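Local coordinates for molybdenum-binding-protein (Azotobacter vinelandii, PDB 1H9K) that binds tungstate, and probably molybdate, oxyanions between the subunits of a trimer and probably takes part in molybdenum homeostasis, at residues S7-F12 with E109-V114; G34-A39 with L102-G107; V58-K63 with S137-G142; V67-D72 with A130-K135. One frame throughout, in Å; residues are numbered along the deposited sequence.

Contact 1: S7-F12 with E109-V114. With WO4 (tungstate(VI)ion), chain C; WO4 (tungstate(VI)ion), chain B.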
loop_
_atom_site.group_PDB
_atom_site.type_symbol
_atom_site.label_atom_id
_atom_site.label_comp_id
_atom_site.label_asym_id
_atom_site.label_seq_id
_atom_site.Cartn_x
_atom_site.Cartn_y
_atom_site.Cartn_z
ATOM N N SER A 7 9.866 -10.848 4.522
ATOM C CA SER A 7 10.000 -10.715 3.070
ATOM C C SER A 7 10.413 -9.319 2.630
ATOM O O SER A 7 11.026 -9.163 1.558
ATOM C CB SER A 7 8.683 -11.121 2.383
ATOM O OG SER A 7 7.612 -10.268 2.829
ATOM N N ALA A 8 10.009 -8.323 3.400
ATOM C CA ALA A 8 10.313 -6.942 3.011
ATOM C C ALA A 8 11.743 -6.759 2.587
ATOM O O ALA A 8 12.681 -7.087 3.301
ATOM C CB ALA A 8 9.949 -6.020 4.195
ATOM N N ARG A 9 11.929 -6.036 1.449
ATOM C CA ARG A 9 13.279 -5.806 0.997
ATOM C C ARG A 9 13.956 -4.733 1.862
ATOM O O ARG A 9 15.180 -4.632 1.901
ATOM C CB ARG A 9 13.348 -5.392 -0.472
ATOM C CG ARG A 9 12.837 -6.463 -1.450
ATOM C CD ARG A 9 13.724 -7.700 -1.371
ATOM N NE ARG A 9 13.400 -8.574 -0.274
ATOM C CZ ARG A 9 14.217 -9.420 0.355
ATOM N NH1 ARG A 9 15.499 -9.552 -0.020
ATOM N NH2 ARG A 9 13.786 -10.150 1.348
ATOM N N ASN A 10 13.175 -3.956 2.604
ATOM C CA ASN A 10 13.837 -2.926 3.392
ATOM C C ASN A 10 13.536 -3.104 4.875
ATOM O O ASN A 10 12.367 -3.088 5.272
ATOM C CB ASN A 10 13.204 -1.572 3.000
ATOM C CG ASN A 10 13.313 -1.337 1.501
ATOM O OD1 ASN A 10 14.458 -1.261 1.007
ATOM N ND2 ASN A 10 12.283 -1.268 0.722
ATOM N N VAL A 11 14.563 -3.464 5.638
ATOM C CA VAL A 11 14.391 -3.627 7.089
ATOM C C VAL A 11 15.516 -2.862 7.799
ATOM O O VAL A 11 16.689 -3.185 7.576
ATOM C CB VAL A 11 14.475 -5.123 7.458
ATOM C CG1 VAL A 11 14.372 -5.340 8.976
ATOM C CG2 VAL A 11 13.374 -5.989 6.832
ATOM N N PHE A 12 15.197 -1.728 8.425
ATOM C CA PHE A 12 16.264 -0.865 8.929
ATOM C C PHE A 12 16.256 -0.789 10.447
ATOM O O PHE A 12 15.159 -0.695 11.013
ATOM C CB PHE A 12 16.024 0.564 8.436
ATOM C CG PHE A 12 15.907 0.701 6.942
ATOM C CD1 PHE A 12 14.743 1.184 6.389
ATOM C CD2 PHE A 12 16.973 0.368 6.141
ATOM C CE1 PHE A 12 14.675 1.343 5.000
ATOM C CE2 PHE A 12 16.901 0.486 4.759
ATOM C CZ PHE A 12 15.740 0.973 4.201
ATOM N N GLU A 109 20.875 1.285 2.153
ATOM C CA GLU A 109 20.386 0.989 0.802
ATOM C C GLU A 109 18.864 0.860 0.897
ATOM O O GLU A 109 18.436 0.367 1.942
ATOM C CB GLU A 109 20.924 -0.314 0.212
ATOM C CG GLU A 109 22.445 -0.201 0.202
ATOM C CD GLU A 109 23.167 -1.322 -0.510
ATOM O OE1 GLU A 109 24.417 -1.209 -0.586
ATOM O OE2 GLU A 109 22.545 -2.294 -0.977
ATOM N N ILE A 110 18.169 1.389 -0.093
ATOM C CA ILE A 110 16.717 1.227 -0.087
ATOM C C ILE A 110 16.312 0.587 -1.395
ATOM O O ILE A 110 16.895 0.937 -2.435
ATOM C CB ILE A 110 15.964 2.536 0.076
ATOM C CG1 ILE A 110 14.453 2.298 -0.107
ATOM C CG2 ILE A 110 16.412 3.601 -0.908
ATOM C CD1 ILE A 110 13.630 3.314 0.677
ATOM N N THR A 111 15.370 -0.346 -1.335
ATOM C CA THR A 111 14.998 -1.058 -2.579
ATOM C C THR A 111 13.560 -0.771 -2.960
ATOM O O THR A 111 12.692 -0.853 -2.093
ATOM C CB THR A 111 15.199 -2.559 -2.377
ATOM O OG1 THR A 111 16.617 -2.835 -2.355
ATOM C CG2 THR A 111 14.707 -3.380 -3.579
ATOM N N SER A 112 13.309 -0.457 -4.236
ATOM C CA SER A 112 11.977 -0.132 -4.703
ATOM C C SER A 112 11.577 -1.081 -5.837
ATOM O O SER A 112 12.478 -1.542 -6.565
ATOM C CB SER A 112 11.975 1.311 -5.276
ATOM O OG SER A 112 10.746 1.547 -5.964
ATOM N N MET A 113 10.327 -1.496 -5.940
ATOM C CA MET A 113 9.846 -2.268 -7.070
ATOM C C MET A 113 9.009 -1.296 -7.914
ATOM O O MET A 113 8.078 -0.681 -7.353
ATOM C CB MET A 113 8.933 -3.416 -6.689
ATOM C CG MET A 113 8.444 -4.455 -7.669
ATOM S SD MET A 113 9.754 -5.358 -8.481
ATOM C CE MET A 113 9.982 -6.755 -7.371
ATOM N N VAL A 114 9.442 -1.076 -9.147
ATOM C CA VAL A 114 8.664 -0.176 -10.027
ATOM C C VAL A 114 8.392 -0.851 -11.357
ATOM O O VAL A 114 8.876 -1.969 -11.606
ATOM C CB VAL A 114 9.397 1.157 -10.262
ATOM C CG1 VAL A 114 9.563 1.982 -8.988
ATOM C CG2 VAL A 114 10.793 0.884 -10.826
HETATM W W WO4 C . 8.920 -7.774 -0.659
HETATM O O1 WO4 C . 7.736 -7.405 -2.010
HETATM O O2 WO4 C . 9.705 -6.182 -0.352
HETATM O O3 WO4 C . 7.953 -8.306 0.773
HETATM O O4 WO4 C . 10.052 -9.041 -1.255
HETATM W W WO4 B . 5.103 2.320 -10.441
HETATM O O1 WO4 B . 4.995 0.663 -9.661
HETATM O O2 WO4 B . 3.377 2.793 -10.646
HETATM O O3 WO4 B . 5.940 3.412 -9.268
HETATM O O4 WO4 B . 5.997 2.136 -11.994
HETATM O O HOH W 1 17.063 -2.043 2.231
HETATM O O HOH W 2 17.221 -2.541 0.033
#
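A side-chain amide clamped onto a strand backbone joins Asn-10 to Thr-111, where the start of strand 10-21 in the first domain meets edge strand 109-115 of the second. The two run roughly antiparallel, but their axes stay 7.5 Å apart, too far for a ladder, and the Asn-10 amide bridges the gap. Its OD1 accepts from Thr-111 N at 2.7 Å, in the carbonyl plane and on a lone pair; its ND2 gives an almost straight bond to Thr-111 O at 2.9 Å (177°), lying in the amide plane. The second N-H serves Val-62 O, and a water donates to OD1 at 3.2 Å. Asn-10 CG stands anti to the carbonyl carbon (chi1 -56°), turning the amide across to the other strand. Beside it, the Phe-12 ring points its edge at Glu-109 O, with CE2 3.2 Å from that oxygen. Arg-9 rests its CB against Thr-111 CB at 3.9 Å before its chain bends away at chi2 and chi3; NE and NH2 then grip Ser-7 O side-on, while NH1 pairs with Glu-121 of the second subunit. The same loop offers Ser-7 OG and Arg-9 N to a tungstate, each 2.9 Å from the anion's O3 and O2 respectively. Bonded at both ends, the Asn-10 amide has its rotation fixed, and its buried polar atoms are satisfied by Thr-111, Val-62 and water.

Contact 2: G34-A39 with L102-G107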
loop_
_atom_site.group_PDB
_atom_site.type_symbol
_atom_site.label_atom_id
_atom_site.label_comp_id
_atom_site.label_asym_id
_atom_site.label_seq_id
_atom_site.Cartn_x
_atom_site.Cartn_y
_atom_site.Cartn_z
ATOM N N GLY A 34 23.152 5.160 8.603
ATOM C CA GLY A 34 23.909 6.178 7.913
ATOM C C GLY A 34 23.687 7.616 8.300
ATOM O O GLY A 34 24.423 8.470 7.796
ATOM N N GLY A 35 22.693 7.939 9.124
ATOM C CA GLY A 35 22.413 9.321 9.497
ATOM C C GLY A 35 21.103 9.728 8.803
ATOM O O GLY A 35 20.534 10.796 8.999
ATOM N N ASP A 36 20.611 8.783 7.995
ATOM C CA ASP A 36 19.343 8.953 7.297
ATOM C C ASP A 36 18.200 8.970 8.307
ATOM O O ASP A 36 18.328 8.258 9.301
ATOM C CB ASP A 36 19.253 7.725 6.358
ATOM C CG ASP A 36 20.568 7.535 5.609
ATOM O OD1 ASP A 36 20.862 8.442 4.791
ATOM O OD2 ASP A 36 21.327 6.567 5.788
ATOM N N LYS A 37 17.182 9.783 8.159
ATOM C CA LYS A 37 16.039 9.818 9.047
ATOM C C LYS A 37 14.802 9.221 8.335
ATOM O O LYS A 37 14.612 9.596 7.178
ATOM C CB LYS A 37 15.654 11.240 9.434
ATOM N N LEU A 38 13.986 8.427 8.997
ATOM C CA LEU A 38 12.767 7.914 8.334
ATOM C C LEU A 38 11.598 8.157 9.258
ATOM O O LEU A 38 11.829 7.911 10.455
ATOM C CB LEU A 38 12.947 6.400 8.136
ATOM C CG LEU A 38 11.834 5.493 7.683
ATOM C CD1 LEU A 38 11.642 5.601 6.167
ATOM C CD2 LEU A 38 12.187 4.047 8.009
ATOM N N ALA A 39 10.454 8.653 8.822
ATOM C CA ALA A 39 9.303 8.791 9.685
ATOM C C ALA A 39 8.291 7.677 9.476
ATOM O O ALA A 39 8.078 7.262 8.332
ATOM C CB ALA A 39 8.635 10.148 9.439
ATOM N N LEU A 102 18.803 1.893 -4.238
ATOM C CA LEU A 102 19.481 3.175 -4.158
ATOM C C LEU A 102 20.404 3.179 -2.925
ATOM O O LEU A 102 20.043 2.675 -1.864
ATOM C CB LEU A 102 18.498 4.306 -3.864
ATOM C CG LEU A 102 17.369 4.567 -4.833
ATOM C CD1 LEU A 102 16.658 5.843 -4.304
ATOM C CD2 LEU A 102 17.861 4.696 -6.254
ATOM N N ALA A 103 21.521 3.875 -3.054
ATOM C CA ALA A 103 22.388 4.029 -1.873
ATOM C C ALA A 103 22.092 5.421 -1.313
ATOM O O ALA A 103 22.164 6.392 -2.098
ATOM C CB ALA A 103 23.855 3.925 -2.264
ATOM N N LEU A 104 21.743 5.553 -0.039
ATOM C CA LEU A 104 21.497 6.896 0.497
ATOM C C LEU A 104 22.784 7.464 1.084
ATOM O O LEU A 104 23.727 6.683 1.250
ATOM C CB LEU A 104 20.375 6.873 1.552
ATOM C CG LEU A 104 19.082 6.163 1.109
ATOM C CD1 LEU A 104 18.083 6.076 2.254
ATOM C CD2 LEU A 104 18.476 6.868 -0.100
ATOM N N GLN A 105 22.857 8.773 1.370
ATOM C CA GLN A 105 24.112 9.251 1.969
ATOM C C GLN A 105 24.202 8.583 3.348
ATOM O O GLN A 105 23.205 8.326 4.005
ATOM C CB GLN A 105 24.333 10.753 2.105
ATOM C CG GLN A 105 25.813 11.062 2.320
ATOM C CD GLN A 105 26.247 12.473 2.604
ATOM O OE1 GLN A 105 26.435 13.323 1.724
ATOM N NE2 GLN A 105 26.441 12.788 3.881
ATOM N N GLY A 106 25.396 8.116 3.687
ATOM C CA GLY A 106 25.612 7.447 4.962
ATOM C C GLY A 106 25.712 5.944 4.741
ATOM O O GLY A 106 26.208 5.251 5.630
ATOM N N GLY A 107 25.219 5.468 3.601
ATOM C CA GLY A 107 25.328 4.063 3.273
ATOM C C GLY A 107 24.064 3.233 3.272
ATOM O O GLY A 107 24.109 2.099 2.790
#
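Asp-36 pushes its carboxyl into the Leu-104 to Gly-107 turn, and this is the tight part of a small surface contact between the two domains. OD1 comes within 2.5 Å of Gln-105 O and lies 3.6 Å from Leu-104 CB. OD2, 3.1 Å from Gln-105 O, meets another acceptor there and is hydrogen-bonded to Thr-108 OG1. CG stands beside the backbone N, anti to the carbonyl carbon (chi1 -47°), which swings the group across the gap. The turn is type II, closed by Gly-107 N on Leu-104 O at 3.0 Å. Gly-106 takes the positive phi that suits glycine, and its CA makes a CH...O contact of 3.2 Å with Gly-34 O; a side chain there would run into that oxygen. The outer side is looser: the Gln-105 side chain extends outward from the protein surface. With an alanine in place of Asp-36, Thr-108 would probably lose its carboxyl partner and a gap would open beside Leu-104 CB. Two oxygens as close as Asp-36 OD1 and Gln-105 O are hard to reconcile with a bare carboxylate, so the acid may well carry a proton in this turn.

Contact 3: V58-K63 with S137-G142. With WO4 (tungstate(VI)ion), chain C; PO4 (phosphate ion), chain D; PO4 (phosphate ion), chain E.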
loop_
_atom_site.group_PDB
_atom_site.type_symbol
_atom_site.label_atom_id
_atom_site.label_comp_id
_atom_site.label_asym_id
_atom_site.label_seq_id
_atom_site.Cartn_x
_atom_site.Cartn_y
_atom_site.Cartn_z
ATOM N N VAL A 58 14.446 0.516 17.432
ATOM C CA VAL A 58 13.314 -0.064 16.689
ATOM C C VAL A 58 13.836 -0.605 15.337
ATOM O O VAL A 58 14.930 -0.286 14.861
ATOM C CB VAL A 58 12.229 0.965 16.375
ATOM C CG1 VAL A 58 11.450 1.456 17.596
ATOM C CG2 VAL A 58 12.839 2.190 15.669
ATOM N N VAL A 59 13.002 -1.384 14.648
ATOM C CA VAL A 59 13.242 -1.757 13.250
ATOM C C VAL A 59 12.118 -1.161 12.400
ATOM O O VAL A 59 11.020 -0.999 12.931
ATOM C CB VAL A 59 13.341 -3.278 13.020
ATOM C CG1 VAL A 59 14.467 -3.894 13.881
ATOM C CG2 VAL A 59 12.065 -4.025 13.313
ATOM N N ALA A 60 12.430 -0.632 11.224
ATOM C CA ALA A 60 11.364 -0.063 10.354
ATOM C C ALA A 60 11.291 -1.038 9.146
ATOM O O ALA A 60 12.369 -1.298 8.635
ATOM C CB ALA A 60 11.729 1.335 9.927
ATOM N N VAL A 61 10.088 -1.419 8.756
ATOM C CA VAL A 61 9.997 -2.384 7.650
ATOM C C VAL A 61 9.189 -1.742 6.525
ATOM O O VAL A 61 8.111 -1.203 6.800
ATOM C CB VAL A 61 9.296 -3.662 8.174
ATOM C CG1 VAL A 61 9.047 -4.627 7.023
ATOM C CG2 VAL A 61 10.158 -4.359 9.242
ATOM N N VAL A 62 9.752 -1.756 5.305
ATOM C CA VAL A 62 9.002 -1.173 4.160
ATOM C C VAL A 62 9.040 -2.146 2.993
ATOM O O VAL A 62 10.117 -2.493 2.519
ATOM C CB VAL A 62 9.627 0.172 3.741
ATOM C CG1 VAL A 62 8.806 0.741 2.570
ATOM C CG2 VAL A 62 9.653 1.193 4.862
ATOM N N LYS A 63 7.863 -2.562 2.483
ATOM C CA LYS A 63 7.886 -3.498 1.338
ATOM C C LYS A 63 8.340 -2.746 0.101
ATOM O O LYS A 63 7.965 -1.591 -0.138
ATOM C CB LYS A 63 6.462 -4.021 1.181
ATOM C CG LYS A 63 6.258 -5.479 0.818
ATOM C CD LYS A 63 4.859 -5.635 0.183
ATOM C CE LYS A 63 4.988 -6.771 -0.885
ATOM N NZ LYS A 63 5.003 -8.067 -0.144
ATOM N N SER A 137 2.863 6.334 6.779
ATOM C CA SER A 137 1.859 5.336 7.061
ATOM C C SER A 137 2.193 4.026 6.357
ATOM O O SER A 137 1.502 3.040 6.608
ATOM C CB SER A 137 0.464 5.892 6.752
ATOM O OG SER A 137 0.280 6.134 5.367
ATOM N N ASN A 138 3.228 3.905 5.492
ATOM C CA ASN A 138 3.514 2.609 4.893
ATOM C C ASN A 138 4.766 1.983 5.520
ATOM O O ASN A 138 5.564 1.273 4.891
ATOM C CB ASN A 138 3.664 2.659 3.368
ATOM C CG ASN A 138 2.372 3.072 2.680
ATOM O OD1 ASN A 138 2.474 3.792 1.693
ATOM N ND2 ASN A 138 1.234 2.619 3.170
ATOM N N VAL A 139 5.138 2.520 6.698
ATOM C CA VAL A 139 6.306 1.959 7.395
ATOM C C VAL A 139 5.773 1.183 8.590
ATOM O O VAL A 139 5.075 1.786 9.400
ATOM C CB VAL A 139 7.237 3.105 7.852
ATOM C CG1 VAL A 139 8.494 2.561 8.527
ATOM C CG2 VAL A 139 7.690 3.979 6.659
ATOM N N ILE A 140 6.089 -0.095 8.688
ATOM C CA ILE A 140 5.725 -0.904 9.831
ATOM C C ILE A 140 6.895 -0.856 10.800
ATOM O O ILE A 140 8.059 -0.952 10.389
ATOM C CB ILE A 140 5.437 -2.345 9.347
ATOM C CG1 ILE A 140 4.096 -2.258 8.560
ATOM C CG2 ILE A 140 5.278 -3.371 10.463
ATOM C CD1 ILE A 140 3.913 -3.537 7.697
ATOM N N LEU A 141 6.581 -0.768 12.081
ATOM C CA LEU A 141 7.636 -0.754 13.088
ATOM C C LEU A 141 7.661 -2.047 13.878
ATOM O O LEU A 141 6.661 -2.749 14.044
ATOM C CB LEU A 141 7.383 0.400 14.088
ATOM C CG LEU A 141 7.594 1.804 13.552
ATOM C CD1 LEU A 141 7.298 2.817 14.660
ATOM C CD2 LEU A 141 8.984 1.938 12.964
ATOM N N GLY A 142 8.889 -2.378 14.318
ATOM C CA GLY A 142 9.019 -3.566 15.155
ATOM C C GLY A 142 9.863 -3.191 16.398
ATOM O O GLY A 142 10.800 -2.406 16.236
HETATM W W WO4 C . 8.920 -7.774 -0.659
HETATM O O1 WO4 C . 7.736 -7.405 -2.010
HETATM O O2 WO4 C . 9.705 -6.182 -0.352
HETATM O O3 WO4 C . 7.953 -8.306 0.773
HETATM O O4 WO4 C . 10.052 -9.041 -1.255
HETATM P P PO4 D . 2.266 10.482 5.165
HETATM O O1 PO4 D . 1.311 10.866 4.066
HETATM O O2 PO4 D . 1.786 9.202 5.904
HETATM O O3 PO4 D . 3.698 10.329 4.703
HETATM O O4 PO4 D . 2.340 11.671 6.191
HETATM P P PO4 E . -1.925 9.707 5.670
HETATM O O1 PO4 E . -3.232 10.181 6.334
HETATM O O2 PO4 E . -1.462 10.668 4.575
HETATM O O3 PO4 E . -0.765 9.527 6.655
HETATM O O4 PO4 E . -2.273 8.292 5.062
#
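Ala-60 sets its CB against Val-139 CG1 at 3.7 Å, and Val-62 crosses Val-139 at a slant, CG2 to CG2 at 3.9 Å. Val-139 CG1, anti to the backbone N, faces Ala-60, while both its branches flank Val-62 CG2. Leu-141 leans in from the same side, its CD2 4.1 Å from Ala-60 CB; Leu-38, Ile-30 and Val-28 of the first domain cover this interior face. Here the chain's last strand, 140-143, has come back from the second domain to extend the first domain's OB-type sheet, adding itself antiparallel to the edge of strand 57-62. Val-61 and Ile-140 form a hydrogen-bonded pair, as do Val-59 and Gly-142, with Val-59 N and Gly-142 O 2.9 Å apart. On the opposite face Val-61 and Ile-140 stand side by side, CB to CB at 4.2 Å, turned toward the second subunit. Val-59 lays CG2 over Gly-142 CA at 3.6 Å, a place that a CB on Gly-142 would occupy. Beyond the ladder Lys-63, bent at chi3 and chi4, brings NZ to 3.1 Å from tungstate O3 and also bonds Met-113 O and Val-67 O of the second subunit.

Contact 4: V67-D72 with A130-K135. With PO4 (phosphate ion), chain E.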
loop_
_atom_site.group_PDB
_atom_site.type_symbol
_atom_site.label_atom_id
_atom_site.label_comp_id
_atom_site.label_asym_id
_atom_site.label_seq_id
_atom_site.Cartn_x
_atom_site.Cartn_y
_atom_site.Cartn_z
ATOM N N VAL A 67 7.544 1.751 -2.192
ATOM C CA VAL A 67 8.468 2.860 -2.388
ATOM C C VAL A 67 8.383 3.443 -3.797
ATOM O O VAL A 67 8.566 2.698 -4.782
ATOM C CB VAL A 67 9.919 2.306 -2.187
ATOM C CG1 VAL A 67 10.971 3.400 -2.357
ATOM C CG2 VAL A 67 10.002 1.706 -0.788
ATOM N N LEU A 68 8.152 4.751 -3.891
ATOM C CA LEU A 68 8.130 5.377 -5.225
ATOM C C LEU A 68 9.515 5.989 -5.465
ATOM O O LEU A 68 10.266 6.199 -4.519
ATOM C CB LEU A 68 7.157 6.575 -5.246
ATOM C CG LEU A 68 5.684 6.197 -5.405
ATOM C CD1 LEU A 68 5.125 5.378 -4.259
ATOM C CD2 LEU A 68 4.820 7.448 -5.577
ATOM N N LEU A 69 9.865 6.099 -6.738
ATOM C CA LEU A 69 11.169 6.725 -7.039
ATOM C C LEU A 69 10.914 8.054 -7.723
ATOM O O LEU A 69 10.069 8.084 -8.633
ATOM C CB LEU A 69 12.009 5.811 -7.915
ATOM C CG LEU A 69 12.520 4.542 -7.210
ATOM C CD1 LEU A 69 13.237 3.700 -8.262
ATOM C CD2 LEU A 69 13.378 4.913 -6.014
ATOM N N MET A 70 11.678 9.098 -7.411
ATOM C CA MET A 70 11.441 10.393 -8.065
ATOM C C MET A 70 12.804 10.924 -8.523
ATOM O O MET A 70 13.749 10.847 -7.745
ATOM C CB MET A 70 10.824 11.389 -7.076
ATOM C CG MET A 70 10.582 12.783 -7.651
ATOM S SD MET A 70 9.498 13.760 -6.617
ATOM C CE MET A 70 10.337 13.771 -5.041
ATOM N N THR A 71 12.922 11.436 -9.714
ATOM C CA THR A 71 14.206 12.005 -10.159
ATOM C C THR A 71 14.101 13.521 -10.218
ATOM O O THR A 71 15.163 14.128 -10.369
ATOM C CB THR A 71 14.675 11.559 -11.572
ATOM O OG1 THR A 71 13.627 11.707 -12.538
ATOM C CG2 THR A 71 15.086 10.106 -11.443
ATOM N N ASP A 72 12.968 14.109 -10.487
ATOM C CA ASP A 72 12.869 15.563 -10.648
ATOM C C ASP A 72 11.524 15.962 -10.056
ATOM O O ASP A 72 10.480 15.518 -10.532
ATOM C CB ASP A 72 13.013 15.954 -12.103
ATOM C CG ASP A 72 13.169 17.446 -12.329
ATOM O OD1 ASP A 72 12.994 18.255 -11.397
ATOM O OD2 ASP A 72 13.483 17.774 -13.484
ATOM N N ALA A 130 18.418 9.895 -7.483
ATOM C CA ALA A 130 16.949 9.727 -7.387
ATOM C C ALA A 130 16.573 9.785 -5.913
ATOM O O ALA A 130 17.423 9.550 -5.060
ATOM C CB ALA A 130 16.541 8.350 -7.901
ATOM N N SER A 131 15.306 10.021 -5.648
ATOM C CA SER A 131 14.795 10.027 -4.290
ATOM C C SER A 131 13.812 8.872 -4.116
ATOM O O SER A 131 12.979 8.655 -4.991
ATOM C CB SER A 131 14.077 11.355 -4.044
ATOM O OG SER A 131 15.032 12.390 -4.174
ATOM N N ALA A 132 13.806 8.255 -2.967
ATOM C CA ALA A 132 12.808 7.241 -2.651
ATOM C C ALA A 132 11.732 8.048 -1.893
ATOM O O ALA A 132 12.002 8.668 -0.870
ATOM C CB ALA A 132 13.422 6.194 -1.767
ATOM N N VAL A 133 10.484 7.849 -2.294
ATOM C CA VAL A 133 9.380 8.592 -1.666
ATOM C C VAL A 133 8.567 7.523 -0.944
ATOM O O VAL A 133 8.149 6.571 -1.615
ATOM C CB VAL A 133 8.549 9.310 -2.737
ATOM C CG1 VAL A 133 7.399 10.086 -2.064
ATOM C CG2 VAL A 133 9.438 10.307 -3.500
ATOM N N ILE A 134 8.432 7.677 0.380
ATOM C CA ILE A 134 7.703 6.691 1.164
ATOM C C ILE A 134 6.722 7.342 2.123
ATOM O O ILE A 134 7.126 8.235 2.836
ATOM C CB ILE A 134 8.650 5.811 2.004
ATOM C CG1 ILE A 134 9.780 5.171 1.157
ATOM C CG2 ILE A 134 7.844 4.698 2.677
ATOM C CD1 ILE A 134 10.856 4.531 2.022
ATOM N N LYS A 135 5.413 7.030 2.021
ATOM C CA LYS A 135 4.506 7.583 3.047
ATOM C C LYS A 135 4.882 7.013 4.415
ATOM O O LYS A 135 5.133 5.821 4.589
ATOM C CB LYS A 135 3.055 7.138 2.739
ATOM C CG LYS A 135 2.408 7.823 1.510
ATOM C CD LYS A 135 0.906 7.495 1.576
ATOM C CE LYS A 135 0.283 8.183 2.817
ATOM N NZ LYS A 135 -1.186 8.040 2.689
HETATM P P PO4 E . -1.925 9.707 5.670
HETATM O O1 PO4 E . -3.232 10.181 6.334
HETATM O O2 PO4 E . -1.462 10.668 4.575
HETATM O O3 PO4 E . -0.765 9.527 6.655
HETATM O O4 PO4 E . -2.273 8.292 5.062
#
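Ser-131 N gives Met-70 O the shortest hydrogen bond between these strands, 2.7 Å and nearly straight at 168°. Met-70 N returns one to Ser-131 O, and Leu-68 and Val-133 trade a second pair, with Leu-68 N 2.9 Å from Val-133 O. This antiparallel ladder adds the short strand 68-70 to the edge of strand 129-134, so that a piece of chain following the first domain's strands extends the OB-type sheet of the second, which runs on into the third subunit. On the face that carries Leu-68, Met-70 and Val-133, Leu-68 CB stands 4.0 Å from Val-133 CB. Met-70 runs extended through chi1 and chi2 and then bends at chi3 (57°), folding CE back over the Val-133 branch to sit 3.9 Å from its CG2. On the face of Leu-69 and Ala-132, Leu-69 lays CD2 4.1 Å from Ala-132 CA, near Leu-102 and Val-100. Val-67 CG1 meets Ala-132 CB at 3.8 Å, and both its methyls lie against Ile-134, CG2 being 4.0 Å from Ile-134 CG1, with Val-62 of the first domain close by. With an alanine at Val-67, a gap would probably open between Ala-132 and Ile-134, both losing the methyls packed on them. At the far end Lys-135 NZ holds a phosphate, probably from the crystallisation liquor, 2.6 Å from its O4. Val-67 O and Leu-69 N are used outward, bonded to Lys-63 and Ser-7 of the third subunit. Apolar packing and backbone bonds thus hold a strand that is likely to steady those tungstate-binding side chains.

Overall arrangement
Segments from the first half of the chain, in the order of contacts 1, 2, 3 and 4, meet segments from the second half in the order 2, 1, 4, 3, so every contact ties one TOBE domain to the other. Contacts 3 and 4 are reciprocal exchanges, each domain lending an edge strand to the other's sheet; their centres lie about 17 Å apart on opposite sides of the chain's centre. The centre of contact 1 lies about 11 to 12 Å from theirs, beside strand 57-62 and packed on strand 68-70, and about 13 Å from that of contact 2. Contacts 1, 3 and 4 also reach other subunits, so the exchanged strands lie beside the tungstate sites there.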